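Local coordinates for putative uncharacterized protein (Wolbachia pipientis, PDB 3F4S), which is an alpha-DsbA1 oxidoreductase of the thioredoxin-fold DsbA family, probably introducing disulfide bonds into secreted proteins, at residues Tyr104-Phe107 and Asn108-Val111; Asn113-Asp116 and Ser117-Tyr120; Leu126-Leu129 and Gln130-Ala133; Leu138-Asp141 and Ala142-Gln145. The protein carries 1 engineered substitution. One frame throughout, in Å; residues are numbered along the deposited sequence. Where two conformers were deposited one is given.

Interaction 1: residues Tyr104-Phe107 and Asn108-Val111; sequences YFNF and NKAV
Y104 to N108 and F107 to V111 are the first and last of four i to i+4 bonds in helix 101-113, whose backbone runs through both segments without a break. N108 N donates to Y104 O at 3.1 Å and V111 N to F107 O at 3.0 Å; the two bonds between, from K109 N to F105 O and from A110 N to N106 O, are alike. On the buried side, the amide nitrogen of N108 lies over one face of the Y104 ring, with ND2 3.3 Å from CE2 and the amide plane 85° from that of the ring. Farther along, CG2 of V111 sits over the F107 ring, 3.9 Å from its centroid, in a CH-pi contact. F107 has CG anti to its backbone N (chi1 171°), which carries the ring forward under the valine; its ring also stacks with Y98. At the outer side K109 curls at its last two torsions, and a water accepts from NZ at 3.0 Å while donating to N106 O at 2.7 Å. That carbonyl therefore serves both a helix bond and the water. By contrast, N108 OD1 is a buried acceptor without a partner in the model, probably at some cost in energy.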
# COMPACT_ATOMS: atom_id res chain seq x y z
N TYR A 104 11.06 1.90 -1.25
CA TYR A 104 9.69 2.36 -1.48
C TYR A 104 8.81 2.10 -0.26
O TYR A 104 8.14 3.00 0.26
CB TYR A 104 9.11 1.66 -2.70
CG TYR A 104 7.74 2.13 -3.11
CD1 TYR A 104 7.60 3.28 -3.88
CD2 TYR A 104 6.60 1.44 -2.74
CE1 TYR A 104 6.35 3.72 -4.27
CE2 TYR A 104 5.34 1.86 -3.14
CZ TYR A 104 5.23 3.01 -3.90
OH TYR A 104 4.00 3.47 -4.31
N PHE A 105 8.82 0.85 0.19
CA PHE A 105 8.09 0.46 1.39
C PHE A 105 8.51 1.30 2.59
O PHE A 105 7.67 1.76 3.37
CB PHE A 105 8.28 -1.03 1.69
CG PHE A 105 7.71 -1.46 3.02
CD1 PHE A 105 6.35 -1.61 3.18
CD2 PHE A 105 8.55 -1.69 4.11
CE1 PHE A 105 5.81 -1.99 4.41
CE2 PHE A 105 8.02 -2.08 5.34
CZ PHE A 105 6.65 -2.23 5.49
N ASN A 106 9.82 1.51 2.74
CA ASN A 106 10.35 2.27 3.87
C ASN A 106 9.95 3.74 3.83
O ASN A 106 9.77 4.37 4.87
CB ASN A 106 11.88 2.12 3.98
CG ASN A 106 12.28 0.83 4.66
OD1 ASN A 106 11.49 0.22 5.37
ND2 ASN A 106 13.52 0.41 4.45
N PHE A 107 9.82 4.29 2.62
CA PHE A 107 9.34 5.65 2.51
C PHE A 107 7.89 5.75 3.00
O PHE A 107 7.56 6.60 3.84
CB PHE A 107 9.44 6.19 1.07
CG PHE A 107 8.74 7.51 0.90
CD1 PHE A 107 9.40 8.70 1.22
CD2 PHE A 107 7.41 7.56 0.49
CE1 PHE A 107 8.75 9.92 1.09
CE2 PHE A 107 6.76 8.78 0.37
CZ PHE A 107 7.43 9.96 0.67
N ASN A 108 7.02 4.90 2.47
CA ASN A 108 5.63 4.92 2.91
C ASN A 108 5.51 4.70 4.42
O ASN A 108 4.72 5.37 5.09
CB ASN A 108 4.78 3.92 2.12
CG ASN A 108 4.64 4.32 0.67
OD1 ASN A 108 4.55 5.50 0.35
ND2 ASN A 108 4.66 3.34 -0.23
N LYS A 109 6.31 3.77 4.93
CA LYS A 109 6.37 3.48 6.37
C LYS A 109 6.72 4.74 7.18
O LYS A 109 6.11 5.03 8.22
CB LYS A 109 7.38 2.37 6.66
CG LYS A 109 7.50 2.03 8.14
CD LYS A 109 8.18 0.69 8.33
CE LYS A 109 9.61 0.74 7.84
NZ LYS A 109 10.51 1.37 8.84
N ALA A 110 7.71 5.49 6.69
CA ALA A 110 8.14 6.71 7.37
C ALA A 110 7.02 7.75 7.37
O ALA A 110 6.80 8.42 8.38
CB ALA A 110 9.38 7.29 6.71
N VAL A 111 6.32 7.89 6.25
CA VAL A 111 5.22 8.85 6.20
C VAL A 111 4.12 8.45 7.21
O VAL A 111 3.67 9.28 8.01
CB VAL A 111 4.64 9.03 4.76
CG1 VAL A 111 3.48 10.03 4.77
CG2 VAL A 111 5.76 9.48 3.79
O HOH W 1 10.84 3.95 7.36

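Interaction 2: residues Asn113-Asp116 and Ser117-Tyr120; sequences NSID and SWNY
Two direct hydrogen bonds tie I115 and its neighbours to the residues that follow, in the turn after helix 101-113. S117 N donates to S114 O at 2.7 Å, an i to i+3 bond that belongs to the short 3-10 turn; S114 is the first residue to leave helical torsions. The second comes from farther along: the hydroxyl of Y120 donates to I115 O, also at 2.7 Å, from above the carbonyl plane, 42° out of it. That carbonyl oxygen lies at the edge of the tyrosine ring, close to its plane. A water lies 2.7 Å from D116 O and 3.0 Å from W118 O, bridging them, though it has more acceptors in reach than protons.

Van der Waals contacts add to these. Y120 crosses I115 at about a right angle, bringing its OH to 3.4 Å from CG1. W118 has CG anti to its carbonyl carbon (chi1 -70°), which swings the five-membered ring to I115, with CD1 3.3 Å from I115 O. The apolar contact is I115 CG1 to W118 CD1 at 4.3 Å. The buried indole packs on L128 and L129 of helix 127-135 and makes a cation-pi contact with R87, while I115 packs on S55 and R59 of helix 52-60. I115 O thus exchanges the partner it would have in a continuing helix for a phenol, and the chain is fastened back on itself with no ionic pair between the segments.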
# COMPACT_ATOMS: atom_id res chain seq x y z
N ASN A 113 4.47 6.65 9.87
CA ASN A 113 5.04 6.79 11.20
C ASN A 113 5.06 8.23 11.70
O ASN A 113 5.04 8.47 12.91
CB ASN A 113 6.48 6.26 11.23
CG ASN A 113 6.53 4.76 11.38
OD1 ASN A 113 5.55 4.12 11.75
ND2 ASN A 113 7.69 4.18 11.09
N SER A 114 5.10 9.17 10.78
CA SER A 114 5.30 10.57 11.15
C SER A 114 4.01 11.39 11.10
O SER A 114 4.05 12.62 11.10
CB SER A 114 6.37 11.19 10.26
OG SER A 114 7.60 10.49 10.38
N ILE A 115 2.87 10.71 11.08
CA ILE A 115 1.59 11.38 10.88
C ILE A 115 1.36 12.58 11.83
O ILE A 115 0.80 13.60 11.41
CB ILE A 115 0.40 10.38 10.97
CG1 ILE A 115 -0.91 11.05 10.53
CG2 ILE A 115 0.28 9.81 12.37
CD1 ILE A 115 -2.04 10.06 10.34
N ASP A 116 1.81 12.48 13.08
CA ASP A 116 1.64 13.58 14.05
C ASP A 116 2.42 14.85 13.66
O ASP A 116 2.23 15.91 14.26
CB ASP A 116 2.10 13.18 15.46
CG ASP A 116 1.18 12.16 16.12
OD1 ASP A 116 0.21 11.68 15.50
OD2 ASP A 116 1.47 11.83 17.29
N SER A 117 3.31 14.73 12.67
CA SER A 117 4.22 15.82 12.36
C SER A 117 3.83 16.70 11.17
O SER A 117 4.52 17.67 10.87
CB SER A 117 5.65 15.30 12.16
OG SER A 117 6.18 14.78 13.36
N TRP A 118 2.73 16.36 10.49
CA TRP A 118 2.21 17.26 9.47
C TRP A 118 1.83 18.59 10.12
O TRP A 118 1.67 18.68 11.35
CB TRP A 118 0.96 16.68 8.81
CG TRP A 118 1.19 15.50 7.93
CD1 TRP A 118 0.79 14.21 8.17
CD2 TRP A 118 1.82 15.50 6.65
NE1 TRP A 118 1.16 13.40 7.13
CE2 TRP A 118 1.79 14.16 6.17
CE3 TRP A 118 2.43 16.48 5.87
CZ2 TRP A 118 2.34 13.79 4.94
CZ3 TRP A 118 2.98 16.11 4.64
CH2 TRP A 118 2.92 14.78 4.19
N ASN A 119 1.67 19.62 9.30
CA ASN A 119 1.12 20.90 9.75
C ASN A 119 -0.39 20.87 9.55
O ASN A 119 -0.88 20.93 8.42
CB ASN A 119 1.74 22.05 8.95
CG ASN A 119 1.35 23.42 9.49
OD1 ASN A 119 0.32 23.58 10.14
ND2 ASN A 119 2.19 24.41 9.20
N TYR A 120 -1.14 20.75 10.64
CA TYR A 120 -2.59 20.61 10.54
C TYR A 120 -3.33 21.94 10.36
O TYR A 120 -4.55 21.97 10.18
CB TYR A 120 -3.14 19.77 11.72
CG TYR A 120 -2.77 18.32 11.52
CD1 TYR A 120 -3.58 17.48 10.77
CD2 TYR A 120 -1.58 17.81 12.03
CE1 TYR A 120 -3.23 16.15 10.55
CE2 TYR A 120 -1.21 16.49 11.81
CZ TYR A 120 -2.05 15.66 11.07
OH TYR A 120 -1.71 14.35 10.84
O HOH W 2 1.30 18.46 14.28

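Interaction 3: residues Leu126-Leu129 and Gln130-Ala133; sequences LTLL and QRIA
L128 and R131 meet because both start with CG trans to the backbone nitrogen (chi1 178° in the arginine), and the arginine then folds at its second and third torsions (-111° and -80°). The fold turns the guanidinium back over the leucine. CD1 of L128 lies over the centre of one guanidinium face, 3.4 Å from CZ and 3.5 Å from NH2, so the flat cation rests on a methyl group. NH1 is hydrogen-bonded to S114 OG in the turn after helix 101-113, which helps to fix the rotation of the group.

The same leucine branch also faces I132 one turn along, CD1 to CD1 at 3.9 Å, and the two side chains meet at a slant. I132 in turn packs on F107 and V111 of helix 101-113. L129 leads off toward A91 and L94 of helix 86-94 and toward F143 of helix 140-147, its contact with Q130 being through CB. Beneath the side chains run regular i to i+4 bonds, from Q130 N to L126 O, R131 N to T127 O, I132 N to L128 O and A133 N to L129 O, all of 2.9 to 3.1 Å. L126 occupies the N-cap position, and its carbonyl takes the first of these bonds.

This is an amphipathic alpha-helix: L128, L129 and I132 face the neighbouring helices and the turn, while T127 and Q130 are exposed, as befits a member of the helical domain inserted into the thioredoxin fold of DsbA proteins.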
# COMPACT_ATOMS: atom_id res chain seq x y z
N LEU A 126 4.70 21.16 3.35
CA LEU A 126 5.31 19.85 3.12
C LEU A 126 6.65 19.67 3.84
O LEU A 126 7.48 18.83 3.46
CB LEU A 126 5.47 19.59 1.62
CG LEU A 126 4.17 19.66 0.81
CD1 LEU A 126 4.43 19.38 -0.67
CD2 LEU A 126 3.12 18.71 1.37
N THR A 127 6.86 20.43 4.91
CA THR A 127 8.08 20.30 5.72
C THR A 127 8.35 18.84 6.11
O THR A 127 9.49 18.38 6.10
CB THR A 127 8.00 21.16 6.99
OG1 THR A 127 7.90 22.54 6.63
CG2 THR A 127 9.23 20.96 7.87
N LEU A 128 7.30 18.10 6.45
CA LEU A 128 7.49 16.71 6.84
C LEU A 128 8.16 15.91 5.72
O LEU A 128 9.07 15.12 5.97
CB LEU A 128 6.16 16.04 7.22
CG LEU A 128 6.26 14.53 7.48
CD1 LEU A 128 7.35 14.20 8.52
CD2 LEU A 128 4.92 13.97 7.96
N LEU A 129 7.72 16.12 4.48
CA LEU A 129 8.34 15.43 3.35
C LEU A 129 9.79 15.89 3.13
O LEU A 129 10.63 15.09 2.75
CB LEU A 129 7.50 15.59 2.07
CG LEU A 129 6.07 15.05 2.12
CD1 LEU A 129 5.39 15.15 0.75
CD2 LEU A 129 6.02 13.61 2.64
N GLN A 130 10.08 17.17 3.36
CA GLN A 130 11.46 17.65 3.28
C GLN A 130 12.33 16.91 4.30
O GLN A 130 13.47 16.55 4.01
CB GLN A 130 11.55 19.15 3.54
CG GLN A 130 10.78 20.02 2.56
CD GLN A 130 10.90 21.51 2.86
OE1 GLN A 130 11.66 21.92 3.75
NE2 GLN A 130 10.16 22.32 2.12
N ARG A 131 11.78 16.70 5.50
CA ARG A 131 12.51 16.01 6.55
C ARG A 131 12.77 14.55 6.17
O ARG A 131 13.89 14.04 6.30
CB ARG A 131 11.76 16.10 7.88
CG ARG A 131 12.45 15.35 9.02
CD ARG A 131 11.65 14.14 9.43
NE ARG A 131 10.55 14.52 10.31
CZ ARG A 131 9.71 13.66 10.88
NH1 ARG A 131 9.80 12.35 10.65
NH2 ARG A 131 8.76 14.12 11.68
N ILE A 132 11.74 13.89 5.69
CA ILE A 132 11.88 12.49 5.29
C ILE A 132 12.86 12.35 4.12
O ILE A 132 13.68 11.42 4.09
CB ILE A 132 10.52 11.86 4.97
CG1 ILE A 132 9.70 11.74 6.26
CG2 ILE A 132 10.71 10.50 4.29
CD1 ILE A 132 8.26 11.25 6.07
N ALA A 133 12.78 13.26 3.17
CA ALA A 133 13.70 13.29 2.04
C ALA A 133 15.15 13.46 2.51
O ALA A 133 16.04 12.74 2.07
CB ALA A 133 13.32 14.41 1.08

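Interaction 4: residues Leu138-Asp141 and Ala142-Gln145; sequences LKQD and AFNQ
Q140 reaches both F143 and N144 from the first turn of helix 140-147. From CB, the chain leaves with CG anti to the backbone N (chi1 -170°), and CG comes within 3.6 Å of N144 ND2. A bend at chi2 (57°) then turns CD toward the ring, 4.0 Å from F143 CD2. At the tip, OE1 stays 4.1 Å from that same carbon, whereas NE2 approaches it to 3.3 Å and also donates to N144 OD1 at 2.8 Å. This last bond is weak, its N-H...acceptor angle being only 122°.

L138, just before the N-cap, packs on the helix through CD1 to A142 CB at 3.8 Å, and its CD2 approaches the edge of the F143 ring. F143 is buried against L129, Q130 and A133 of helix 127-135, whereas Q140 lies at the surface. Backbone bonds from F143 N to K139 O and from N144 N to Q140 O set the helical turns.

K139 takes the N-cap position, while A142 N donates weakly to D141 OD1 of the residue before it. With L138 CD2 4.2 Å from F143 CB, the helix start carries a hydrophobic staple between L138 and F143, in the helical domain of the DsbA fold.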
# COMPACT_ATOMS: atom_id res chain seq x y z
N LEU A 138 17.83 11.93 -0.18
CA LEU A 138 17.26 12.32 -1.46
C LEU A 138 17.66 13.77 -1.74
O LEU A 138 17.40 14.66 -0.93
CB LEU A 138 15.74 12.18 -1.44
CG LEU A 138 14.99 12.37 -2.76
CD1 LEU A 138 15.40 11.31 -3.78
CD2 LEU A 138 13.48 12.33 -2.53
N LYS A 139 18.32 14.01 -2.87
CA LYS A 139 18.79 15.36 -3.18
C LYS A 139 17.63 16.29 -3.50
O LYS A 139 16.58 15.86 -3.97
CB LYS A 139 19.81 15.34 -4.31
CG LYS A 139 21.21 14.95 -3.85
CD LYS A 139 22.22 15.05 -4.98
CE LYS A 139 22.45 16.50 -5.40
NZ LYS A 139 23.62 16.63 -6.33
N GLN A 140 17.82 17.59 -3.25
CA GLN A 140 16.74 18.55 -3.45
C GLN A 140 16.19 18.55 -4.88
O GLN A 140 14.97 18.63 -5.07
CB GLN A 140 17.17 19.96 -3.04
CG GLN A 140 16.02 20.95 -3.00
CD GLN A 140 14.91 20.51 -2.07
OE1 GLN A 140 15.16 19.88 -1.04
NE2 GLN A 140 13.67 20.85 -2.42
N ASP A 141 17.06 18.46 -5.88
CA ASP A 141 16.58 18.48 -7.26
C ASP A 141 15.68 17.27 -7.58
O ASP A 141 14.67 17.40 -8.27
CB ASP A 141 17.72 18.61 -8.28
CG ASP A 141 18.80 17.53 -8.13
OD1 ASP A 141 18.68 16.66 -7.25
OD2 ASP A 141 19.78 17.57 -8.90
N ALA A 142 16.06 16.11 -7.06
CA ALA A 142 15.26 14.90 -7.24
C ALA A 142 13.93 15.04 -6.50
O ALA A 142 12.87 14.69 -7.03
CB ALA A 142 16.02 13.69 -6.74
N PHE A 143 14.00 15.53 -5.26
CA PHE A 143 12.81 15.82 -4.46
C PHE A 143 11.84 16.72 -5.23
O PHE A 143 10.65 16.40 -5.38
CB PHE A 143 13.22 16.49 -3.14
CG PHE A 143 12.07 16.95 -2.29
CD1 PHE A 143 11.46 16.08 -1.40
CD2 PHE A 143 11.62 18.26 -2.35
CE1 PHE A 143 10.40 16.50 -0.60
CE2 PHE A 143 10.57 18.69 -1.56
CZ PHE A 143 9.96 17.81 -0.68
N ASN A 144 12.35 17.84 -5.73
CA ASN A 144 11.51 18.81 -6.42
C ASN A 144 10.86 18.23 -7.66
O ASN A 144 9.69 18.47 -7.94
CB ASN A 144 12.32 20.05 -6.80
CG ASN A 144 12.64 20.93 -5.60
OD1 ASN A 144 11.94 20.90 -4.60
ND2 ASN A 144 13.71 21.71 -5.72
N GLN A 145 11.64 17.45 -8.41
CA GLN A 145 11.13 16.82 -9.60
C GLN A 145 10.01 15.84 -9.26
O GLN A 145 8.96 15.83 -9.89
CB GLN A 145 12.25 16.13 -10.37
CG GLN A 145 11.81 15.61 -11.72
CD GLN A 145 12.91 15.69 -12.76
OE1 GLN A 145 14.09 15.86 -12.42
NE2 GLN A 145 12.54 15.56 -14.02

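Overall arrangement
Interactions 1 to 4 follow one another along the chain and lie in its helical part. Interaction 3 is the hub: its centre lies about 12 Å from that of interaction 1, 10 Å from interaction 2 and 11 Å from interaction 4, and it touches all three. I132 CG2 packs on F107 CE1 at 3.8 Å, L128 CD2 on W118 CE2 at 3.6 Å, and A133 O probably accepts from L138 N at 3.0 Å. V111 CG1 meets W118 CZ2 at 3.9 Å, joining interactions 1 and 2. Interaction 4 touches neither of these. The C51-C54 disulfide, probably the redox centre, lies near I115 without touching its side chain.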